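Local coordinates for protein thiaminase-I (Naegleria gruberi, PDB 4HCW) that is a thiaminase with a mixed alpha/beta fold of the kind related to periplasmic binding proteins, at residues N31-K34 with D35-T39; L265-N268 with S269-D273. One frame throughout, in Å; residues are numbered along the deposited sequence.

Both contacts are local, and each lies where a regular element gives way to a loop. Contact 1 closes helix 29-34, and contact 2 is the turn that follows strand 260-267. Their centres are about 22 Å apart and their nearest atoms about 9 Å apart, so they do not touch. Helix 275-288 links them. Leu37 and Pro38 of contact 1 pack on it, and so do Leu265 and Leu267 of contact 2. The main sheet is a second link: strand 8-13, which Lys34 and Leu37 touch at Leu13, pairs with strand 65-69, which pairs in turn with strand 260-267.

Contact 1 (N31-K34 with D35-T39); sequences NLIK and DVLPT
The C-terminal end of helix 29-34 is formed here, where the carbonyls of Asn31 and Ile33 receive the backbone NH groups of Asp35, Val36 and Leu37. Asp35 N bonds to Asn31 O at 3.1 Å, an ordinary i to i-4 helical link. Ile33 O is shared by two donors. Val36 N is 3.0 Å from Ile33 O and sits above the plane of that carbonyl, with a C=O...N angle of 117°. Leu37 N is 3.3 Å from Ile33 O and lies nearly in line with the C=O bond. The i to i-3 bond of Val36 thus joins the i to i-4 pattern in the last turn. Leu37 itself is extended (psi 140°), which carries the chain off the helix.

The side chain of Leu37 turns back over the helix end. Its CG is anti to its own carbonyl carbon (chi1 -52°), and its CD2 meets Ile33 CG2 at 4.3 Å. On Val36, CG2 rests by Leu32 O.

Helix 290-298 covers Ile33 through Val292 and Leu296, and Val36 through Leu291 and Leu295. Leu37 touches Asn285 and Leu286 of helix 275-288 and also Leu13 of strand 8-13. Thr39 then bonds through its backbone to Ile46 of strand 44-50.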
ATOM      1  N   ASN A  31      -3.334 -13.758 -10.782  1.00 69.39           N
ATOM      2  CA  ASN A  31      -3.735 -14.650 -11.862  1.00 69.39           C
ATOM      3  C   ASN A  31      -5.222 -14.977 -11.806  1.00 69.39           C
ATOM      4  O   ASN A  31      -5.879 -15.099 -12.841  1.00 69.39           O
ATOM      5  CB  ASN A  31      -2.909 -15.937 -11.838  1.00 63.24           C
ATOM      6  CG  ASN A  31      -1.464 -15.708 -12.235  1.00 63.24           C
ATOM      7  OD1 ASN A  31      -1.150 -14.768 -12.965  1.00 63.24           O
ATOM      8  ND2 ASN A  31      -0.575 -16.574 -11.758  1.00 63.24           N
ATOM      9  N   LEU A  32      -5.750 -15.116 -10.594  1.00 79.99           N
ATOM     10  CA  LEU A  32      -7.171 -15.381 -10.408  1.00 79.99           C
ATOM     11  C   LEU A  32      -8.007 -14.199 -10.886  1.00 79.99           C
ATOM     12  O   LEU A  32      -9.048 -14.378 -11.514  1.00 79.99           O
ATOM     13  CB  LEU A  32      -7.481 -15.684  -8.940  1.00 63.08           C
ATOM     14  CG  LEU A  32      -6.844 -16.944  -8.351  1.00 63.08           C
ATOM     15  CD1 LEU A  32      -7.348 -17.187  -6.936  1.00 63.08           C
ATOM     16  CD2 LEU A  32      -7.116 -18.151  -9.238  1.00 63.08           C
ATOM     17  N   ILE A  33      -7.538 -12.991 -10.589  1.00 64.30           N
ATOM     18  CA  ILE A  33      -8.228 -11.776 -11.007  1.00 64.30           C
ATOM     19  C   ILE A  33      -8.129 -11.578 -12.517  1.00 64.30           C
ATOM     20  O   ILE A  33      -9.104 -11.201 -13.167  1.00 64.30           O
ATOM     21  CB  ILE A  33      -7.673 -10.535 -10.280  1.00 63.37           C
ATOM     22  CG1 ILE A  33      -7.916 -10.653  -8.774  1.00 63.37           C
ATOM     23  CG2 ILE A  33      -8.309  -9.261 -10.817  1.00 63.37           C
ATOM     24  CD1 ILE A  33      -7.474  -9.444  -7.991  1.00 63.37           C
ATOM     25  N   LYS A  34      -6.950 -11.849 -13.070  1.00 82.54           N
ATOM     26  CA  LYS A  34      -6.719 -11.713 -14.504  1.00 82.54           C
ATOM     27  C   LYS A  34      -7.644 -12.605 -15.328  1.00 82.54           C
ATOM     28  O   LYS A  34      -8.075 -12.226 -16.417  1.00 82.54           O
ATOM     29  CB  LYS A  34      -5.258 -12.021 -14.841  1.00 96.49           C
ATOM     30  CG  LYS A  34      -4.435 -10.798 -15.216  1.00 96.49           C
ATOM     31  CD  LYS A  34      -2.948 -11.117 -15.247  1.00 96.49           C
ATOM     32  CE  LYS A  34      -2.638 -12.263 -16.197  1.00 96.49           C
ATOM     33  NZ  LYS A  34      -1.193 -12.624 -16.170  1.00 96.49           N
ATOM     34  N   ASP A  35      -7.956 -13.786 -14.801  1.00 91.45           N
ATOM     35  CA  ASP A  35      -8.807 -14.737 -15.509  1.00 91.45           C
ATOM     36  C   ASP A  35     -10.285 -14.352 -15.452  1.00 91.45           C
ATOM     37  O   ASP A  35     -11.127 -15.002 -16.071  1.00 91.45           O
ATOM     38  CB  ASP A  35      -8.607 -16.152 -14.957  1.00 97.35           C
ATOM     39  CG  ASP A  35      -7.206 -16.683 -15.198  1.00 97.35           C
ATOM     40  OD1 ASP A  35      -6.568 -16.259 -16.185  1.00 97.35           O
ATOM     41  OD2 ASP A  35      -6.742 -17.526 -14.402  1.00 97.35           O
ATOM     42  N   VAL A  36     -10.593 -13.292 -14.711  1.00 72.87           N
ATOM     43  CA  VAL A  36     -11.967 -12.825 -14.557  1.00 72.87           C
ATOM     44  C   VAL A  36     -12.227 -11.600 -15.434  1.00 72.87           C
ATOM     45  O   VAL A  36     -13.341 -11.389 -15.917  1.00 72.87           O
ATOM     46  CB  VAL A  36     -12.278 -12.495 -13.078  1.00 78.28           C
ATOM     47  CG1 VAL A  36     -13.660 -11.877 -12.933  1.00 78.28           C
ATOM     48  CG2 VAL A  36     -12.160 -13.745 -12.222  1.00 78.28           C
ATOM     49  N   LEU A  37     -11.186 -10.803 -15.647  1.00 99.39           N
ATOM     50  CA  LEU A  37     -11.298  -9.583 -16.437  1.00 99.39           C
ATOM     51  C   LEU A  37     -11.612  -9.876 -17.903  1.00 99.39           C
ATOM     52  O   LEU A  37     -11.080 -10.826 -18.479  1.00 99.39           O
ATOM     53  CB  LEU A  37     -10.010  -8.765 -16.329  1.00 68.20           C
ATOM     54  CG  LEU A  37      -9.536  -8.491 -14.901  1.00 68.20           C
ATOM     55  CD1 LEU A  37      -8.272  -7.646 -14.902  1.00 68.20           C
ATOM     56  CD2 LEU A  37     -10.635  -7.828 -14.087  1.00 68.20           C
ATOM     57  N   PRO A  38     -12.485  -9.056 -18.510  1.00 84.48           N
ATOM     58  CA  PRO A  38     -12.891  -9.205 -19.911  1.00 84.48           C
ATOM     59  C   PRO A  38     -11.809  -8.733 -20.876  1.00 84.48           C
ATOM     60  O   PRO A  38     -11.176  -7.703 -20.641  1.00 84.48           O
ATOM     61  CB  PRO A  38     -14.114  -8.294 -20.012  1.00 97.13           C
ATOM     62  CG  PRO A  38     -13.875  -7.242 -18.991  1.00 97.13           C
ATOM     63  CD  PRO A  38     -13.179  -7.935 -17.853  1.00 97.13           C
ATOM     64  N   THR A  39     -11.605  -9.483 -21.955  1.00 89.74           N
ATOM     65  CA  THR A  39     -10.589  -9.144 -22.944  1.00 89.74           C
ATOM     66  C   THR A  39     -11.192  -8.485 -24.182  1.00 89.74           C
ATOM     67  O   THR A  39     -10.519  -8.324 -25.201  1.00 89.74           O
ATOM     68  CB  THR A  39      -9.782 -10.386 -23.370  1.00110.75           C
ATOM     69  OG1 THR A  39     -10.681 -11.434 -23.750  1.00110.75           O
ATOM     70  CG2 THR A  39      -8.907 -10.871 -22.224  1.00110.75           C
TER

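Contact 2 (L265-N268 with S269-D273); sequences LALN and SNLCD
Asn268 and Leu271 are the ends of a type I beta turn that takes the chain off strand 260-267. The turn's own bond, Leu271 N to Asn268 O, is weak at 3.4 Å. The side chain of Asn268 adds a second link. Its CG is anti to the backbone N (chi1 -160°), which sets OD1 within bonding distance of Asn270 N. Asn270 N bonds to Asn268 OD1 at 3.1 Å. This bond is nearly straight, with an N-H...O angle of 169°. This is an Asx turn laid on the beta turn. The donor stands above the plane of the side-chain carbonyl.

Leu271 folds back toward the strand. Its chi1 of -76° lays CG beside its own backbone N, and its CD1 lies 3.6 Å from Leu267 CB. The two leucine side chains cross at about a right angle.

Asn268 ND2 makes weak hydrogen bonds to Leu62 O and Pro63 O, while Ser269 OG bonds to Gly80 O. The Asn268 amide therefore uses both its ends: OD1 accepts from the turn and ND2 donates weakly to the neighbouring loop. Two polar side chains tie the turn to its surroundings, and the leucine pair supplies the apolar side.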
ATOM      1  N   LEU A 265      -4.967   3.741 -10.286  1.00 79.50           N
ATOM      2  CA  LEU A 265      -5.134   3.500 -11.715  1.00 79.50           C
ATOM      3  C   LEU A 265      -5.140   4.822 -12.472  1.00 79.50           C
ATOM      4  O   LEU A 265      -5.971   5.691 -12.212  1.00 79.50           O
ATOM      5  CB  LEU A 265      -6.437   2.747 -11.982  1.00 52.39           C
ATOM      6  CG  LEU A 265      -6.447   1.247 -11.687  1.00 52.39           C
ATOM      7  CD1 LEU A 265      -7.872   0.724 -11.634  1.00 52.39           C
ATOM      8  CD2 LEU A 265      -5.642   0.501 -12.737  1.00 52.39           C
ATOM      9  N   ALA A 266      -4.210   4.971 -13.408  1.00 74.74           N
ATOM     10  CA  ALA A 266      -4.117   6.192 -14.199  1.00 74.74           C
ATOM     11  C   ALA A 266      -3.964   5.868 -15.680  1.00 74.74           C
ATOM     12  O   ALA A 266      -3.534   4.774 -16.043  1.00 74.74           O
ATOM     13  CB  ALA A 266      -2.957   7.048 -13.719  1.00 99.89           C
ATOM     14  N   LEU A 267      -4.318   6.825 -16.530  1.00 79.06           N
ATOM     15  CA  LEU A 267      -4.203   6.640 -17.972  1.00 79.06           C
ATOM     16  C   LEU A 267      -3.110   7.521 -18.562  1.00 79.06           C
ATOM     17  O   LEU A 267      -2.834   8.609 -18.057  1.00 79.06           O
ATOM     18  CB  LEU A 267      -5.538   6.920 -18.669  1.00 96.39           C
ATOM     19  CG  LEU A 267      -6.633   7.655 -17.897  1.00 96.39           C
ATOM     20  CD1 LEU A 267      -7.502   8.453 -18.853  1.00 96.39           C
ATOM     21  CD2 LEU A 267      -7.484   6.666 -17.119  1.00 96.39           C
ATOM     22  N   ASN A 268      -2.489   7.040 -19.635  1.00 90.56           N
ATOM     23  CA  ASN A 268      -1.450   7.794 -20.320  1.00 90.56           C
ATOM     24  C   ASN A 268      -2.018   9.079 -20.911  1.00 90.56           C
ATOM     25  O   ASN A 268      -3.169   9.120 -21.343  1.00 90.56           O
ATOM     26  CB  ASN A 268      -0.803   6.939 -21.412  1.00 76.04           C
ATOM     27  CG  ASN A 268       0.563   7.452 -21.823  1.00 76.04           C
ATOM     28  OD1 ASN A 268       0.786   8.659 -21.916  1.00 76.04           O
ATOM     29  ND2 ASN A 268       1.489   6.533 -22.072  1.00 76.04           N
ATOM     30  N   SER A 269      -1.205  10.130 -20.920  1.00124.21           N
ATOM     31  CA  SER A 269      -1.650  11.430 -21.402  1.00124.21           C
ATOM     32  C   SER A 269      -1.752  11.474 -22.922  1.00124.21           C
ATOM     33  O   SER A 269      -2.424  12.341 -23.478  1.00124.21           O
ATOM     34  CB  SER A 269      -0.713  12.532 -20.909  1.00 78.05           C
ATOM     35  OG  SER A 269       0.604  12.330 -21.392  1.00 78.05           O
ATOM     36  N   ASN A 270      -1.087  10.538 -23.592  1.00118.64           N
ATOM     37  CA  ASN A 270      -1.093  10.510 -25.050  1.00118.64           C
ATOM     38  C   ASN A 270      -2.306   9.787 -25.629  1.00118.64           C
ATOM     39  O   ASN A 270      -2.363   9.523 -26.830  1.00118.64           O
ATOM     40  CB  ASN A 270       0.208   9.911 -25.597  1.00101.18           C
ATOM     41  CG  ASN A 270       0.267   8.401 -25.453  1.00101.18           C
ATOM     42  OD1 ASN A 270      -0.394   7.816 -24.595  1.00101.18           O
ATOM     43  ND2 ASN A 270       1.067   7.761 -26.299  1.00101.18           N
ATOM     44  N   LEU A 271      -3.273   9.470 -24.773  1.00165.44           N
ATOM     45  CA  LEU A 271      -4.501   8.826 -25.226  1.00165.44           C
ATOM     46  C   LEU A 271      -5.313   9.756 -26.120  1.00165.44           C
ATOM     47  O   LEU A 271      -5.173  10.978 -26.053  1.00165.44           O
ATOM     48  CB  LEU A 271      -5.354   8.361 -24.042  1.00106.51           C
ATOM     49  CG  LEU A 271      -4.919   7.101 -23.289  1.00106.51           C
ATOM     50  CD1 LEU A 271      -5.977   6.705 -22.272  1.00106.51           C
ATOM     51  CD2 LEU A 271      -4.642   5.954 -24.251  1.00106.51           C
ATOM     52  N   CYS A 272      -6.158   9.167 -26.959  1.00227.53           N
ATOM     53  CA  CYS A 272      -7.027   9.936 -27.839  1.00227.53           C
ATOM     54  C   CYS A 272      -8.209  10.505 -27.063  1.00227.53           C
ATOM     55  O   CYS A 272      -8.035  11.153 -26.031  1.00227.53           O
ATOM     56  CB  CYS A 272      -7.526   9.066 -28.997  1.00166.62           C
ATOM     57  SG  CYS A 272      -6.242   8.560 -30.171  1.00166.62           S
ATOM     58  N   ASP A 273      -9.412  10.256 -27.568  1.00137.12           N
ATOM     59  CA  ASP A 273     -10.628  10.700 -26.906  1.00137.12           C
ATOM     60  C   ASP A 273     -11.614   9.544 -26.811  1.00137.12           C
ATOM     61  O   ASP A 273     -12.517   9.545 -25.973  1.00137.12           O
ATOM     62  CB  ASP A 273     -11.237  11.877 -27.664  1.00 97.91           C
TER